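Local coordinates for intimin (Escherichia coli, PDB 1F00), which probably mediates adhesion of enteropathogenic bacteria to host cells by binding its receptor through an outer C-type lectin-like domain carried on immunoglobulin-like domains, at residues 233-245 with 255-269. Residues are numbered along the deposited sequence; the frame is centred on the assembly and turned at random.
Sequences YKSSQTIISWVQQ and ASTYDLVKQNPLNNI
Asp259 OD2 is gripped by three backbone N-H groups, one from across the contact, Ile239 N at 2.9 Å, and two from its own turn, Val261 N and Lys262 N. The carboxylate reaches this position because CG stands anti to the backbone N (chi1 -164°), which carries it over to the loop before strand 240-242. Ile239 N approaches from above the carboxylate plane, whereas Val261 N meets the anti side of the same oxygen and closes an Asx turn. Asp259 OD1 takes the hydroxyl of Thr238 on its syn side, somewhat out of the carboxylate plane, Thr238 OG1 to Asp259 OD1 2.7 Å, and the bonds at both oxygens together probably fix the carboxylate's rotation. Ile239 O is shared too: Leu260 N and Ser241 OG reach it from opposite faces of its carbonyl plane. Beside these bonds, Val261 CG2 packs at 3.6 Å against Ile239 CG1, the two side chains crossing at about a right angle.

Farther along, Ser241 and Tyr258 form the hydrogen-bonded antiparallel pair, with Ser241 N to Tyr258 O at 2.8 Å, and Val243 N gives a further backbone hydrogen bond to Ser256 O. On the face shared by Ile240, Trp242 and Thr257, CG1 of Ile240 lies 3.5 Å from Thr257 OG1. The six-membered ring of Trp242 meets the methyl of Ala255 obliquely, Trp242 CE3 to Ala255 CB 3.7 Å; Trp242 CZ3 reaches Ile269 CG2, while Trp242 NE1 bonds to Val194 O. Strand 240-242 thus joins the hairpin of 254-259 and 263-270 in a three-stranded antiparallel sheet, part of intimin's C-type lectin-like fold.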
loop_
_atom_site.group_PDB
_atom_site.type_symbol
_atom_site.label_atom_id
_atom_site.label_comp_id
_atom_site.label_asym_id
_atom_site.label_seq_id
_atom_site.Cartn_x
_atom_site.Cartn_y
_atom_site.Cartn_z
ATOM N N TYR A 233 12.571 17.964 -4.574
ATOM C CA TYR A 233 12.998 18.987 -5.534
ATOM C C TYR A 233 12.153 20.264 -5.484
ATOM O O TYR A 233 12.244 21.106 -6.380
ATOM C CB TYR A 233 12.940 18.435 -6.968
ATOM C CG TYR A 233 13.598 17.083 -7.169
ATOM C CD1 TYR A 233 12.874 15.901 -7.013
ATOM C CD2 TYR A 233 14.943 16.988 -7.532
ATOM C CE1 TYR A 233 13.471 14.649 -7.216
ATOM C CE2 TYR A 233 15.553 15.747 -7.736
ATOM C CZ TYR A 233 14.810 14.581 -7.576
ATOM O OH TYR A 233 15.412 13.356 -7.768
ATOM N N LYS A 234 11.352 20.428 -4.439
ATOM C CA LYS A 234 10.482 21.599 -4.375
ATOM C C LYS A 234 11.168 22.956 -4.505
ATOM O O LYS A 234 10.549 23.911 -4.968
ATOM C CB LYS A 234 9.623 21.564 -3.105
ATOM C CG LYS A 234 10.369 21.729 -1.800
ATOM C CD LYS A 234 9.378 21.766 -0.637
ATOM C CE LYS A 234 10.074 21.989 0.694
ATOM N NZ LYS A 234 9.107 21.976 1.830
ATOM N N SER A 235 12.444 23.048 -4.136
ATOM C CA SER A 235 13.150 24.324 -4.224
ATOM C C SER A 235 13.652 24.691 -5.625
ATOM O O SER A 235 14.142 25.797 -5.829
ATOM C CB SER A 235 14.340 24.347 -3.256
ATOM O OG SER A 235 15.364 23.460 -3.685
ATOM N N SER A 236 13.540 23.777 -6.587
ATOM C CA SER A 236 14.016 24.056 -7.942
ATOM C C SER A 236 12.933 24.530 -8.894
ATOM O O SER A 236 11.870 23.917 -8.992
ATOM C CB SER A 236 14.677 22.811 -8.553
ATOM O OG SER A 236 15.890 22.497 -7.905
ATOM N N GLN A 237 13.211 25.621 -9.595
ATOM C CA GLN A 237 12.273 26.145 -10.578
ATOM C C GLN A 237 12.730 25.626 -11.933
ATOM O O GLN A 237 12.008 25.715 -12.921
ATOM C CB GLN A 237 12.262 27.678 -10.581
ATOM C CG GLN A 237 11.671 28.296 -9.325
ATOM C CD GLN A 237 12.603 28.208 -8.125
ATOM O OE1 GLN A 237 12.205 28.501 -6.995
ATOM N NE2 GLN A 237 13.851 27.815 -8.367
ATOM N N THR A 238 13.943 25.083 -11.968
ATOM C CA THR A 238 14.485 24.533 -13.203
ATOM C C THR A 238 15.461 23.401 -12.946
ATOM O O THR A 238 16.350 23.514 -12.106
ATOM C CB THR A 238 15.231 25.602 -14.041
ATOM O OG1 THR A 238 15.853 24.970 -15.168
ATOM C CG2 THR A 238 16.305 26.293 -13.207
ATOM N N ILE A 239 15.275 22.299 -13.661
ATOM C CA ILE A 239 16.183 21.173 -13.549
ATOM C C ILE A 239 16.671 20.862 -14.957
ATOM O O ILE A 239 16.541 19.742 -15.458
ATOM C CB ILE A 239 15.514 19.935 -12.916
ATOM C CG1 ILE A 239 15.045 20.280 -11.497
ATOM C CG2 ILE A 239 16.519 18.781 -12.834
ATOM C CD1 ILE A 239 14.459 19.103 -10.718
ATOM N N ILE A 240 17.205 21.897 -15.600
ATOM C CA ILE A 240 17.756 21.776 -16.944
ATOM C C ILE A 240 18.947 20.822 -16.820
ATOM O O ILE A 240 19.859 21.054 -16.024
ATOM C CB ILE A 240 18.197 23.171 -17.474
ATOM C CG1 ILE A 240 18.868 23.030 -18.842
ATOM C CG2 ILE A 240 19.121 23.854 -16.468
ATOM C CD1 ILE A 240 19.217 24.368 -19.484
ATOM N N SER A 241 18.931 19.745 -17.603
ATOM C CA SER A 241 19.974 18.727 -17.531
ATOM C C SER A 241 20.627 18.381 -18.865
ATOM O O SER A 241 19.962 18.318 -19.895
ATOM C CB SER A 241 19.384 17.444 -16.933
ATOM O OG SER A 241 18.523 17.737 -15.847
ATOM N N TRP A 242 21.931 18.130 -18.825
ATOM C CA TRP A 242 22.695 17.771 -20.017
ATOM C C TRP A 242 22.251 16.414 -20.565
ATOM O O TRP A 242 21.837 15.542 -19.798
ATOM C CB TRP A 242 24.183 17.631 -19.683
ATOM C CG TRP A 242 24.890 18.853 -19.188
ATOM C CD1 TRP A 242 25.336 19.083 -17.919
ATOM C CD2 TRP A 242 25.315 19.971 -19.975
ATOM N NE1 TRP A 242 26.021 20.275 -17.867
ATOM C CE2 TRP A 242 26.025 20.839 -19.115
ATOM C CE3 TRP A 242 25.168 20.321 -21.324
ATOM C CZ2 TRP A 242 26.592 22.038 -19.561
ATOM C CZ3 TRP A 242 25.733 21.519 -21.769
ATOM C CH2 TRP A 242 26.437 22.360 -20.886
ATOM N N VAL A 243 22.330 16.243 -21.883
ATOM C CA VAL A 243 22.030 14.950 -22.501
ATOM C C VAL A 243 23.269 14.634 -23.333
ATOM O O VAL A 243 23.952 15.550 -23.796
ATOM C CB VAL A 243 20.764 14.954 -23.426
ATOM C CG1 VAL A 243 19.560 15.490 -22.667
ATOM C CG2 VAL A 243 21.023 15.746 -24.696
ATOM N N GLN A 244 23.567 13.347 -23.510
ATOM C CA GLN A 244 24.739 12.912 -24.278
ATOM C C GLN A 244 24.895 13.680 -25.595
ATOM O O GLN A 244 23.925 13.886 -26.326
ATOM C CB GLN A 244 24.643 11.409 -24.581
ATOM C CG GLN A 244 25.923 10.808 -25.162
ATOM C CD GLN A 244 27.005 10.622 -24.117
ATOM O OE1 GLN A 244 28.199 10.717 -24.415
ATOM N NE2 GLN A 244 26.594 10.337 -22.883
ATOM N N GLN A 245 26.119 14.095 -25.900
ATOM C CA GLN A 245 26.381 14.828 -27.140
ATOM C C GLN A 245 26.228 13.913 -28.348
ATOM O O GLN A 245 26.567 12.729 -28.281
ATOM C CB GLN A 245 27.819 15.368 -27.174
ATOM C CG GLN A 245 28.122 16.589 -26.313
ATOM C CD GLN A 245 29.594 16.971 -26.393
ATOM O OE1 GLN A 245 30.468 16.122 -26.236
ATOM N NE2 GLN A 245 29.874 18.249 -26.641
ATOM N N ALA A 255 25.954 21.002 -26.503
ATOM C CA ALA A 255 25.128 19.862 -26.138
ATOM C C ALA A 255 23.694 20.323 -25.984
ATOM O O ALA A 255 23.419 21.528 -25.916
ATOM C CB ALA A 255 25.619 19.243 -24.825
ATOM N N SER A 256 22.782 19.359 -25.944
ATOM C CA SER A 256 21.378 19.659 -25.764
ATOM C C SER A 256 21.030 19.402 -24.309
ATOM O O SER A 256 21.824 18.817 -23.561
ATOM C CB SER A 256 20.518 18.782 -26.675
ATOM O OG SER A 256 20.697 19.156 -28.028
ATOM N N THR A 257 19.849 19.860 -23.910
ATOM C CA THR A 257 19.379 19.677 -22.545
ATOM C C THR A 257 17.873 19.451 -22.536
ATOM O O THR A 257 17.172 19.723 -23.522
ATOM C CB THR A 257 19.637 20.925 -21.673
ATOM O OG1 THR A 257 18.841 22.010 -22.168
ATOM C CG2 THR A 257 21.119 21.325 -21.690
ATOM N N TYR A 258 17.388 18.928 -21.418
ATOM C CA TYR A 258 15.966 18.723 -21.220
ATOM C C TYR A 258 15.768 19.137 -19.770
ATOM O O TYR A 258 16.630 18.890 -18.922
ATOM C CB TYR A 258 15.556 17.263 -21.417
ATOM C CG TYR A 258 14.058 17.072 -21.317
ATOM C CD1 TYR A 258 13.222 17.315 -22.413
ATOM C CD2 TYR A 258 13.470 16.673 -20.117
ATOM C CE1 TYR A 258 11.835 17.165 -22.313
ATOM C CE2 TYR A 258 12.087 16.522 -20.004
ATOM C CZ TYR A 258 11.276 16.766 -21.103
ATOM O OH TYR A 258 9.913 16.605 -20.980
ATOM N N ASP A 259 14.641 19.776 -19.490
ATOM C CA ASP A 259 14.358 20.272 -18.157
ATOM C C ASP A 259 13.280 19.419 -17.496
ATOM O O ASP A 259 12.138 19.388 -17.958
ATOM C CB ASP A 259 13.907 21.734 -18.282
ATOM C CG ASP A 259 13.944 22.480 -16.973
ATOM O OD1 ASP A 259 14.370 23.660 -16.985
ATOM O OD2 ASP A 259 13.538 21.907 -15.939
ATOM N N LEU A 260 13.648 18.729 -16.416
ATOM C CA LEU A 260 12.712 17.868 -15.709
ATOM C C LEU A 260 11.594 18.631 -15.004
ATOM O O LEU A 260 10.690 18.018 -14.426
ATOM C CB LEU A 260 13.455 16.965 -14.716
ATOM C CG LEU A 260 14.271 15.841 -15.375
ATOM C CD1 LEU A 260 15.040 15.068 -14.316
ATOM C CD2 LEU A 260 13.338 14.908 -16.142
ATOM N N VAL A 261 11.658 19.960 -15.041
ATOM C CA VAL A 261 10.599 20.777 -14.453
ATOM C C VAL A 261 9.805 21.449 -15.571
ATOM O O VAL A 261 8.583 21.321 -15.642
ATOM C CB VAL A 261 11.139 21.885 -13.514
ATOM C CG1 VAL A 261 10.012 22.867 -13.176
ATOM C CG2 VAL A 261 11.666 21.268 -12.218
ATOM N N LYS A 262 10.512 22.135 -16.463
ATOM C CA LYS A 262 9.885 22.869 -17.558
ATOM C C LYS A 262 9.832 22.162 -18.915
ATOM O O LYS A 262 9.330 22.740 -19.881
ATOM C CB LYS A 262 10.609 24.211 -17.737
ATOM C CG LYS A 262 10.898 24.927 -16.423
ATOM C CD LYS A 262 11.401 26.346 -16.619
ATOM C CE LYS A 262 12.809 26.393 -17.189
ATOM N NZ LYS A 262 13.351 27.785 -17.114
ATOM N N GLN A 263 10.313 20.920 -18.987
ATOM C CA GLN A 263 10.368 20.183 -20.255
ATOM C C GLN A 263 11.386 21.014 -21.051
ATOM O O GLN A 263 12.596 20.836 -20.890
ATOM C CB GLN A 263 8.984 20.157 -20.927
ATOM C CG GLN A 263 7.903 19.471 -20.081
ATOM C CD GLN A 263 6.524 19.480 -20.731
ATOM O OE1 GLN A 263 6.294 18.813 -21.734
ATOM N NE2 GLN A 263 5.604 20.244 -20.156
ATOM N N ASN A 264 10.904 21.910 -21.907
ATOM C CA ASN A 264 11.779 22.835 -22.630
ATOM C C ASN A 264 13.063 22.252 -23.245
ATOM O O ASN A 264 14.167 22.627 -22.848
ATOM C CB ASN A 264 12.156 23.962 -21.653
ATOM C CG ASN A 264 12.723 25.197 -22.338
ATOM O OD1 ASN A 264 13.586 25.876 -21.776
ATOM N ND2 ASN A 264 12.227 25.510 -23.528
ATOM N N PRO A 265 12.945 21.333 -24.212
ATOM C CA PRO A 265 14.196 20.810 -24.776
ATOM C C PRO A 265 14.972 21.900 -25.519
ATOM O O PRO A 265 14.409 22.595 -26.374
ATOM C CB PRO A 265 13.720 19.694 -25.701
ATOM C CG PRO A 265 12.343 20.151 -26.116
ATOM C CD PRO A 265 11.774 20.674 -24.815
ATOM N N LEU A 266 16.254 22.055 -25.182
ATOM C CA LEU A 266 17.118 23.055 -25.817
ATOM C C LEU A 266 18.328 22.424 -26.508
ATOM O O LEU A 266 18.730 21.310 -26.181
ATOM C CB LEU A 266 17.625 24.058 -24.781
ATOM C CG LEU A 266 16.575 24.773 -23.938
ATOM C CD1 LEU A 266 17.262 25.731 -22.964
ATOM C CD2 LEU A 266 15.612 25.515 -24.852
ATOM N N ASN A 267 18.911 23.154 -27.455
ATOM C CA ASN A 267 20.081 22.672 -28.181
ATOM C C ASN A 267 21.124 23.791 -28.296
ATOM O O ASN A 267 20.869 24.937 -27.907
ATOM C CB ASN A 267 19.672 22.218 -29.583
ATOM C CG ASN A 267 18.463 21.303 -29.573
ATOM O OD1 ASN A 267 18.513 20.187 -29.055
ATOM N ND2 ASN A 267 17.359 21.776 -30.148
ATOM N N ASN A 268 22.296 23.444 -28.826
ATOM C CA ASN A 268 23.375 24.406 -29.033
ATOM C C ASN A 268 23.837 25.106 -27.763
ATOM O O ASN A 268 24.235 26.272 -27.800
ATOM C CB ASN A 268 22.940 25.462 -30.052
ATOM C CG ASN A 268 22.555 24.860 -31.385
ATOM O OD1 ASN A 268 21.464 25.110 -31.896
ATOM N ND2 ASN A 268 23.452 24.071 -31.962
ATOM N N ILE A 269 23.775 24.402 -26.638
ATOM C CA ILE A 269 24.210 24.972 -25.369
ATOM C C ILE A 269 25.720 24.748 -25.240
ATOM O O ILE A 269 26.194 23.624 -25.383
ATOM C CB ILE A 269 23.465 24.301 -24.194
ATOM C CG1 ILE A 269 21.954 24.408 -24.418
ATOM C CG2 ILE A 269 23.836 24.971 -22.877
ATOM C CD1 ILE A 269 21.437 25.843 -24.444
HETATM O O HOH W 1 23.447 16.802 -26.527
#